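Local structure of guanine nucleotide exchange factor SRM1 (Saccharomyces cerevisiae, 3OF7) at residues 31-36 / 443-448; 78-83 / 151-156; 276-281 / 307-312. The protein acts as the guanine nucleotide exchange factor that swaps GDP for GTP on the GTPases GSP1 and GSP2, and binds chromatin and controls RNA metabolism and transport. All coordinates share one frame; numbering follows the deposited sequence.

Interaction 1 (31-36 / 443-448); sequences IFCWGT and FSVSGG
Ile31 lays its CG2 branch obliquely across Val445, whose CG1 lies 3.8 Å from it, while its CD1 reaches over Gly447. A methyl group on Gly447 would stand tightly against CD1, so the bare glycine suits its place opposite this branched side chain. Phe32 and Ser446 form a hydrogen-bonded antiparallel pair: Phe32 N donates to Ser446 O at 2.9 Å, and Ser446 N returns a bond of similar length to Phe32 O. The small serine puts its OG 3.4 Å from Phe32 CB, and the phenyl ring goes on to meet His432 edge-to-face.

Cys33 turns to the same face as Ile31 and packs its SG loosely against Val445 CG2. Across this ladder the first strand of the chain joins the last of the propeller, the ring closure of the seven-bladed RCC1 fold: 30-34 and 443-450 are the two middle strands of one antiparallel blade made from both ends of the domain.

Trp34 repeats the two-bond pairing with Ser444. Its CG lies between the backbone N and the carbonyl carbon (chi1 69°), which swings the indole over the neighbouring strand. Ser444 CB then sits against one face as a CH-pi contact, 3.8 Å from the centroid of the six-membered ring, and Ser446 OG lies at the ring edge, 3.5 Å from CZ3. Serine is small enough at 444 to lie beneath the ring and at 446 to sit at its edge; Ser444 OG hydrogen-bonds to Ala408 O, to which Trp34 NE1 also gives a weak bond. Gly35, where the chain turns a corner, has backbone angles that call for glycine, and a CB there would clash with Phe443 CA. Beyond it, Thr36 O comes 3.7 Å from Phe443 CB.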
loop_
_atom_site.group_PDB
_atom_site.type_symbol
_atom_site.label_atom_id
_atom_site.label_comp_id
_atom_site.label_asym_id
_atom_site.label_seq_id
_atom_site.Cartn_x
_atom_site.Cartn_y
_atom_site.Cartn_z
ATOM N N ILE A 31 -12.327 11.144 -5.942
ATOM C CA ILE A 31 -11.507 9.940 -6.157
ATOM C C ILE A 31 -11.158 9.790 -7.642
ATOM O O ILE A 31 -12.029 9.879 -8.500
ATOM C CB ILE A 31 -12.237 8.657 -5.638
ATOM C CG1 ILE A 31 -12.603 8.787 -4.149
ATOM C CG2 ILE A 31 -11.413 7.369 -5.922
ATOM C CD1 ILE A 31 -11.423 9.011 -3.201
ATOM N N PHE A 32 -9.878 9.558 -7.929
ATOM C CA PHE A 32 -9.393 9.377 -9.290
ATOM C C PHE A 32 -8.745 8.010 -9.425
ATOM O O PHE A 32 -8.053 7.567 -8.515
ATOM C CB PHE A 32 -8.349 10.439 -9.631
ATOM C CG PHE A 32 -8.855 11.842 -9.498
ATOM C CD1 PHE A 32 -9.490 12.468 -10.570
ATOM C CD2 PHE A 32 -8.720 12.528 -8.298
ATOM C CE1 PHE A 32 -9.976 13.773 -10.447
ATOM C CE2 PHE A 32 -9.195 13.831 -8.171
ATOM C CZ PHE A 32 -9.820 14.452 -9.241
ATOM N N CYS A 33 -8.947 7.374 -10.574
ATOM C CA CYS A 33 -8.395 6.050 -10.846
ATOM C C CYS A 33 -7.761 6.035 -12.228
ATOM O O CYS A 33 -8.246 6.708 -13.157
ATOM C CB CYS A 33 -9.508 4.994 -10.785
ATOM S SG CYS A 33 -10.344 4.851 -9.182
ATOM N N TRP A 34 -6.679 5.277 -12.371
ATOM C CA TRP A 34 -6.012 5.154 -13.671
ATOM C C TRP A 34 -5.104 3.930 -13.735
ATOM O O TRP A 34 -4.793 3.331 -12.701
ATOM C CB TRP A 34 -5.242 6.436 -14.008
ATOM C CG TRP A 34 -4.027 6.713 -13.141
ATOM C CD1 TRP A 34 -2.721 6.398 -13.436
ATOM C CD2 TRP A 34 -4.002 7.371 -11.867
ATOM N NE1 TRP A 34 -1.890 6.821 -12.420
ATOM C CE2 TRP A 34 -2.647 7.425 -11.449
ATOM C CE3 TRP A 34 -4.991 7.924 -11.033
ATOM C CZ2 TRP A 34 -2.255 8.002 -10.231
ATOM C CZ3 TRP A 34 -4.598 8.505 -9.825
ATOM C CH2 TRP A 34 -3.241 8.534 -9.434
ATOM N N GLY A 35 -4.691 3.572 -14.956
ATOM C CA GLY A 35 -3.857 2.395 -15.210
ATOM C C GLY A 35 -4.659 1.335 -15.949
ATOM O O GLY A 35 -5.484 1.656 -16.807
ATOM N N THR A 36 -4.435 0.072 -15.601
ATOM C CA THR A 36 -5.096 -1.054 -16.273
ATOM C C THR A 36 -6.073 -1.754 -15.325
ATOM O O THR A 36 -5.739 -2.045 -14.171
ATOM C CB THR A 36 -4.052 -2.027 -16.883
ATOM O OG1 THR A 36 -3.294 -1.317 -17.870
ATOM C CG2 THR A 36 -4.715 -3.248 -17.554
ATOM N N PHE A 443 -2.393 -0.505 -11.492
ATOM C CA PHE A 443 -3.267 0.668 -11.430
ATOM C C PHE A 443 -2.972 1.493 -10.187
ATOM O O PHE A 443 -2.290 1.023 -9.272
ATOM C CB PHE A 443 -4.746 0.234 -11.454
ATOM C CG PHE A 443 -5.235 -0.380 -10.155
ATOM C CD1 PHE A 443 -4.835 -1.657 -9.775
ATOM C CD2 PHE A 443 -6.112 0.327 -9.323
ATOM C CE1 PHE A 443 -5.294 -2.238 -8.573
ATOM C CE2 PHE A 443 -6.575 -0.231 -8.121
ATOM C CZ PHE A 443 -6.165 -1.516 -7.742
ATOM N N SER A 444 -3.501 2.713 -10.155
ATOM C CA SER A 444 -3.334 3.616 -9.018
ATOM C C SER A 444 -4.646 4.343 -8.708
ATOM O O SER A 444 -5.538 4.439 -9.560
ATOM C CB SER A 444 -2.233 4.637 -9.310
ATOM O OG SER A 444 -1.054 4.001 -9.775
ATOM N N VAL A 445 -4.762 4.832 -7.477
ATOM C CA VAL A 445 -5.946 5.560 -7.026
ATOM C C VAL A 445 -5.465 6.764 -6.228
ATOM O O VAL A 445 -4.484 6.664 -5.481
ATOM C CB VAL A 445 -6.858 4.686 -6.123
ATOM C CG1 VAL A 445 -8.094 5.479 -5.651
ATOM C CG2 VAL A 445 -7.287 3.402 -6.840
ATOM N N SER A 446 -6.142 7.902 -6.393
ATOM C CA SER A 446 -5.861 9.072 -5.569
ATOM C C SER A 446 -7.151 9.715 -5.047
ATOM O O SER A 446 -8.249 9.453 -5.542
ATOM C CB SER A 446 -5.020 10.101 -6.333
ATOM O OG SER A 446 -5.775 10.652 -7.394
ATOM N N GLY A 447 -6.995 10.547 -4.029
ATOM C CA GLY A 447 -8.095 11.312 -3.485
ATOM C C GLY A 447 -7.594 12.715 -3.256
ATOM O O GLY A 447 -6.527 12.908 -2.673
ATOM N N GLY A 448 -8.350 13.695 -3.744
ATOM C CA GLY A 448 -7.986 15.083 -3.544
ATOM C C GLY A 448 -9.175 16.014 -3.464
ATOM O O GLY A 448 -10.325 15.599 -3.633
#

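Interaction 2 (78-83 / 151-156); sequences HTLALD and VQLAAT
Leu153 drives its CD1 methyl into the groove between Leu80 and Leu82, and this interdigitation is the heart of the contact. Leu153 CD1 lies 3.8 Å from Leu80 CB, 3.9 Å from Leu82 CB and 3.5 Å from Ala81 C. Turning its own side chain away, Ala81 offers bare backbone to the incoming tip. Leu153 reaches it because CG stands anti to the carbonyl carbon (chi1 -68°) and the chain then extends straight across. Leu80 answers from the other side, its CD1 3.5 Å from Ala154 O.

Next to this pair the ring of His78 comes against Ala155, with CE1 3.4 Å from Ala155 CB. The small alanine lets the imidazole come this near, and NE2 lies 3.0 Å from Thr156 O while also making a weak hydrogen bond to Met159 O. A leucine in place of His78 would probably leave Met159 O without that weak bond and put an apolar group beside the carbonyl of Thr156.

Toward the other end the strands are less engaged. Leu82 meets its neighbour through CB, and Val151, partly exposed, points away; there Val151 and Gln152 both face Leu163 in a classic beta bulge.

Although nearly antiparallel, the strands run 6.9 Å apart at closest approach, farther than partners in a sheet, because they belong to two successive blades of the propeller: 78-83 is the second strand of one, and 150-155 opens the next. His78 itself stands in the Gly-x-x-His signature of RCC1 repeats. Apolar leucines and alanines carry the middle of this boundary and no clear hydrogen bond crosses it, so the blades are held together here chiefly by shape and the hydrophobic effect.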
loop_
_atom_site.group_PDB
_atom_site.type_symbol
_atom_site.label_atom_id
_atom_site.label_comp_id
_atom_site.label_asym_id
_atom_site.label_seq_id
_atom_site.Cartn_x
_atom_site.Cartn_y
_atom_site.Cartn_z
ATOM N N HIS A 78 -7.819 -5.385 -6.051
ATOM C CA HIS A 78 -9.063 -4.803 -5.519
ATOM C C HIS A 78 -8.775 -3.613 -4.620
ATOM O O HIS A 78 -7.646 -3.437 -4.173
ATOM C CB HIS A 78 -9.913 -5.845 -4.783
ATOM C CG HIS A 78 -9.292 -6.348 -3.518
ATOM N ND1 HIS A 78 -9.766 -6.015 -2.266
ATOM C CD2 HIS A 78 -8.227 -7.156 -3.314
ATOM C CE1 HIS A 78 -9.015 -6.596 -1.347
ATOM N NE2 HIS A 78 -8.074 -7.294 -1.956
ATOM N N THR A 79 -9.797 -2.805 -4.361
ATOM C CA THR A 79 -9.663 -1.626 -3.516
ATOM C C THR A 79 -10.823 -1.556 -2.541
ATOM O O THR A 79 -11.943 -1.952 -2.865
ATOM C CB THR A 79 -9.645 -0.334 -4.363
ATOM O OG1 THR A 79 -8.573 -0.409 -5.315
ATOM C CG2 THR A 79 -9.463 0.923 -3.479
ATOM N N LEU A 80 -10.536 -1.055 -1.348
ATOM C CA LEU A 80 -11.564 -0.784 -0.364
ATOM C C LEU A 80 -11.568 0.712 -0.118
ATOM O O LEU A 80 -10.515 1.329 -0.109
ATOM C CB LEU A 80 -11.240 -1.509 0.942
ATOM C CG LEU A 80 -10.935 -3.005 0.837
ATOM C CD1 LEU A 80 -10.481 -3.515 2.200
ATOM C CD2 LEU A 80 -12.145 -3.807 0.316
ATOM N N ALA A 81 -12.754 1.286 0.088
ATOM C CA ALA A 81 -12.868 2.688 0.456
ATOM C C ALA A 81 -13.818 2.873 1.640
ATOM O O ALA A 81 -14.689 2.029 1.897
ATOM C CB ALA A 81 -13.310 3.537 -0.748
ATOM N N LEU A 82 -13.620 3.968 2.370
ATOM C CA LEU A 82 -14.409 4.253 3.562
ATOM C C LEU A 82 -15.061 5.618 3.437
ATOM O O LEU A 82 -14.408 6.582 3.036
ATOM C CB LEU A 82 -13.505 4.244 4.795
ATOM C CG LEU A 82 -14.173 4.267 6.172
ATOM C CD1 LEU A 82 -14.902 2.966 6.410
ATOM C CD2 LEU A 82 -13.112 4.493 7.225
ATOM N N ASP A 83 -16.339 5.701 3.795
ATOM C CA ASP A 83 -17.033 6.976 3.754
ATOM C C ASP A 83 -17.236 7.589 5.144
ATOM O O ASP A 83 -16.819 7.018 6.161
ATOM C CB ASP A 83 -18.349 6.881 2.951
ATOM C CG ASP A 83 -19.395 5.975 3.598
ATOM O OD1 ASP A 83 -19.419 5.840 4.845
ATOM O OD2 ASP A 83 -20.222 5.420 2.836
ATOM N N VAL A 151 -11.226 2.552 11.438
ATOM C CA VAL A 151 -10.134 3.532 11.475
ATOM C C VAL A 151 -9.064 3.258 10.421
ATOM O O VAL A 151 -8.291 4.147 10.079
ATOM C CB VAL A 151 -9.482 3.667 12.878
ATOM C CG1 VAL A 151 -10.532 4.070 13.928
ATOM C CG2 VAL A 151 -8.767 2.375 13.282
ATOM N N GLN A 152 -9.027 2.033 9.903
ATOM C CA GLN A 152 -8.106 1.702 8.811
ATOM C C GLN A 152 -8.604 0.526 7.978
ATOM O O GLN A 152 -9.116 -0.447 8.520
ATOM C CB GLN A 152 -6.691 1.404 9.329
ATOM C CG GLN A 152 -5.642 1.369 8.205
ATOM C CD GLN A 152 -4.281 0.831 8.623
ATOM O OE1 GLN A 152 -3.982 0.692 9.811
ATOM N NE2 GLN A 152 -3.440 0.530 7.630
ATOM N N LEU A 153 -8.437 0.634 6.661
ATOM C CA LEU A 153 -8.688 -0.471 5.743
ATOM C C LEU A 153 -7.355 -1.011 5.229
ATOM O O LEU A 153 -6.357 -0.302 5.217
ATOM C CB LEU A 153 -9.597 -0.025 4.585
ATOM C CG LEU A 153 -11.049 0.331 4.939
ATOM C CD1 LEU A 153 -11.748 0.958 3.739
ATOM C CD2 LEU A 153 -11.809 -0.905 5.394
ATOM N N ALA A 154 -7.327 -2.284 4.844
ATOM C CA ALA A 154 -6.136 -2.870 4.237
ATOM C C ALA A 154 -6.533 -3.926 3.225
ATOM O O ALA A 154 -7.476 -4.696 3.443
ATOM C CB ALA A 154 -5.218 -3.460 5.283
ATOM N N ALA A 155 -5.818 -3.952 2.110
ATOM C CA ALA A 155 -6.131 -4.887 1.049
ATOM C C ALA A 155 -4.826 -5.469 0.536
ATOM O O ALA A 155 -3.885 -4.720 0.222
ATOM C CB ALA A 155 -6.898 -4.185 -0.084
ATOM N N THR A 156 -4.773 -6.802 0.487
ATOM C CA THR A 156 -3.680 -7.522 -0.147
ATOM C C THR A 156 -4.112 -7.840 -1.584
ATOM O O THR A 156 -5.030 -7.216 -2.108
ATOM C CB THR A 156 -3.348 -8.835 0.608
ATOM O OG1 THR A 156 -4.434 -9.753 0.471
ATOM C CG2 THR A 156 -3.072 -8.565 2.088
#

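Interaction 3 (276-281 / 307-312)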
loop_
_atom_site.group_PDB
_atom_site.type_symbol
_atom_site.label_atom_id
_atom_site.label_comp_id
_atom_site.label_asym_id
_atom_site.label_seq_id
_atom_site.Cartn_x
_atom_site.Cartn_y
_atom_site.Cartn_z
ATOM N N ASN A 276 13.502 4.587 17.255
ATOM C CA ASN A 276 13.774 5.045 15.878
ATOM C C ASN A 276 14.692 4.150 15.032
ATOM O O ASN A 276 15.320 4.615 14.083
ATOM C CB ASN A 276 14.235 6.519 15.832
ATOM C CG ASN A 276 14.106 7.139 14.433
ATOM O OD1 ASN A 276 15.064 7.703 13.900
ATOM N ND2 ASN A 276 12.922 7.021 13.832
ATOM N N LYS A 277 14.750 2.868 15.368
ATOM C CA LYS A 277 15.512 1.906 14.582
ATOM C C LYS A 277 14.576 1.190 13.607
ATOM O O LYS A 277 13.542 0.651 14.008
ATOM C CB LYS A 277 16.226 0.896 15.490
ATOM C CG LYS A 277 17.312 1.505 16.387
ATOM N N LEU A 278 14.943 1.203 12.330
ATOM C CA LEU A 278 14.136 0.582 11.283
ATOM C C LEU A 278 14.712 -0.788 10.929
ATOM O O LEU A 278 15.900 -0.901 10.603
ATOM C CB LEU A 278 14.094 1.483 10.042
ATOM C CG LEU A 278 13.280 1.031 8.821
ATOM C CD1 LEU A 278 11.816 0.845 9.189
ATOM C CD2 LEU A 278 13.431 2.031 7.663
ATOM N N VAL A 279 13.869 -1.815 11.005
ATOM C CA VAL A 279 14.260 -3.176 10.619
ATOM C C VAL A 279 13.404 -3.689 9.454
ATOM O O VAL A 279 12.264 -3.251 9.270
ATOM C CB VAL A 279 14.171 -4.184 11.816
ATOM C CG1 VAL A 279 15.201 -3.831 12.904
ATOM C CG2 VAL A 279 12.768 -4.236 12.395
ATOM N N SER A 280 13.958 -4.622 8.682
ATOM C CA SER A 280 13.210 -5.282 7.616
ATOM C C SER A 280 13.457 -6.784 7.609
ATOM O O SER A 280 14.459 -7.263 8.161
ATOM C CB SER A 280 13.571 -4.688 6.255
ATOM O OG SER A 280 14.967 -4.745 6.044
ATOM N N TRP A 281 12.534 -7.523 7.000
ATOM C CA TRP A 281 12.683 -8.965 6.805
ATOM C C TRP A 281 11.885 -9.429 5.593
ATOM O O TRP A 281 11.028 -8.701 5.087
ATOM C CB TRP A 281 12.250 -9.746 8.055
ATOM C CG TRP A 281 10.783 -9.653 8.373
ATOM C CD1 TRP A 281 9.826 -10.586 8.082
ATOM C CD2 TRP A 281 10.104 -8.581 9.044
ATOM N NE1 TRP A 281 8.603 -10.167 8.529
ATOM C CE2 TRP A 281 8.738 -8.939 9.120
ATOM C CE3 TRP A 281 10.516 -7.356 9.588
ATOM C CZ2 TRP A 281 7.772 -8.115 9.719
ATOM C CZ3 TRP A 281 9.549 -6.526 10.180
ATOM C CH2 TRP A 281 8.197 -6.918 10.244
ATOM N N LEU A 307 18.249 -1.366 8.980
ATOM C CA LEU A 307 18.665 -0.558 7.840
ATOM C C LEU A 307 19.562 0.568 8.342
ATOM O O LEU A 307 19.257 1.204 9.349
ATOM C CB LEU A 307 17.451 0.042 7.121
ATOM C CG LEU A 307 16.562 -0.855 6.255
ATOM C CD1 LEU A 307 15.515 -1.592 7.080
ATOM C CD2 LEU A 307 15.893 -0.019 5.172
ATOM N N ALA A 308 20.663 0.818 7.651
ATOM C CA ALA A 308 21.508 1.956 7.996
ATOM C C ALA A 308 20.955 3.214 7.332
ATOM O O ALA A 308 20.815 3.278 6.110
ATOM C CB ALA A 308 22.965 1.706 7.593
ATOM N N LEU A 309 20.593 4.192 8.156
ATOM C CA LEU A 309 20.141 5.493 7.675
ATOM C C LEU A 309 20.890 6.583 8.427
ATOM O O LEU A 309 21.124 6.449 9.628
ATOM C CB LEU A 309 18.631 5.673 7.891
ATOM C CG LEU A 309 17.569 5.154 6.908
ATOM C CD1 LEU A 309 17.812 5.630 5.472
ATOM C CD2 LEU A 309 17.449 3.644 6.963
ATOM N N PRO A 310 21.274 7.668 7.725
ATOM C CA PRO A 310 21.886 8.819 8.395
ATOM C C PRO A 310 21.181 9.152 9.718
ATOM O O PRO A 310 19.968 8.958 9.841
ATOM C CB PRO A 310 21.699 9.962 7.384
ATOM C CG PRO A 310 21.286 9.298 6.061
ATOM C CD PRO A 310 21.304 7.807 6.259
ATOM N N ASP A 311 21.937 9.639 10.698
ATOM C CA ASP A 311 21.385 9.963 12.019
ATOM C C ASP A 311 20.338 11.072 11.967
ATOM O O ASP A 311 19.454 11.143 12.824
ATOM N N ASN A 312 20.450 11.930 10.955
ATOM C CA ASN A 312 19.529 13.045 10.737
ATOM C C ASN A 312 18.058 12.642 10.542
ATOM O O ASN A 312 17.150 13.357 10.983
ATOM C CB ASN A 312 20.005 13.878 9.537
ATOM C CG ASN A 312 19.170 15.126 9.318
HETATM O O HOH W 1 17.421 2.296 11.610
#
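Leu307 continues the pairing of strand 304-306 with strand 278-281 by one more bond, its backbone N donating to Leu278 O over 2.9 Å and almost straight, at 168°. Its side chain leans back over the partner strand. With CG anti to the carbonyl carbon (chi1 -74°), the CD1 branch reaches Leu278 CG at 3.9 Å and passes on to Ser280, 3.4 Å from OG, while CD2 meets Leu278 CD2. The two leucines cross obliquely, and both also rest on Ile327 of strand 324-329, so their branched ends fill the boundary with the next blade of the propeller. A residue as small as Ser280 lets the leucine methyl come close, and its OG is engaged by a hydrogen bond to Cys289 O.

On the far side of its residue Leu307 offers its carbonyl, where direct pairing gives way to a water. This water accepts from Leu278 N at 2.8 Å and donates to Leu307 O at 3.1 Å, bridging the two chain segments where they begin to separate. Ala308 turns its methyl away, and Leu309 returns to the contact only lightly, CD2 lying 4.4 Å from Leu278 CD2. After it the chain departs through Pro310 toward strand 315-320.

The contact therefore lies where the outer strand of a blade in RCC1 repeat 5 ends and the linker to the following blade begins. One direct bond and one water bridge satisfy the backbone N and O of both Leu278 and Leu307 that face each other, and Leu307 CD1 lies 3.6 Å from Leu278 O; the pairing fades gradually instead of breaking at once.

From the N terminus, the chain leaves strand 30-34, which pairs early with 56-58 but gains its other neighbour only when 443-448 return; interaction 1 thus closes a loop of some four hundred residues around the whole propeller. The other two contacts fall within that loop, one after the other, without crossing. Interaction 2 closes a loop of about seventy residues between 78-83 and 151-156, bringing two consecutive blades face to face. Interaction 3 closes a short loop inside a single blade, with 307-312 leading out of it. Interactions 1 and 2 touch through Phe443 CE2 and Thr79 OG1, 3.4 Å apart, whereas interaction 3 lies across the chain's centre from interaction 1, centres about 31 Å apart.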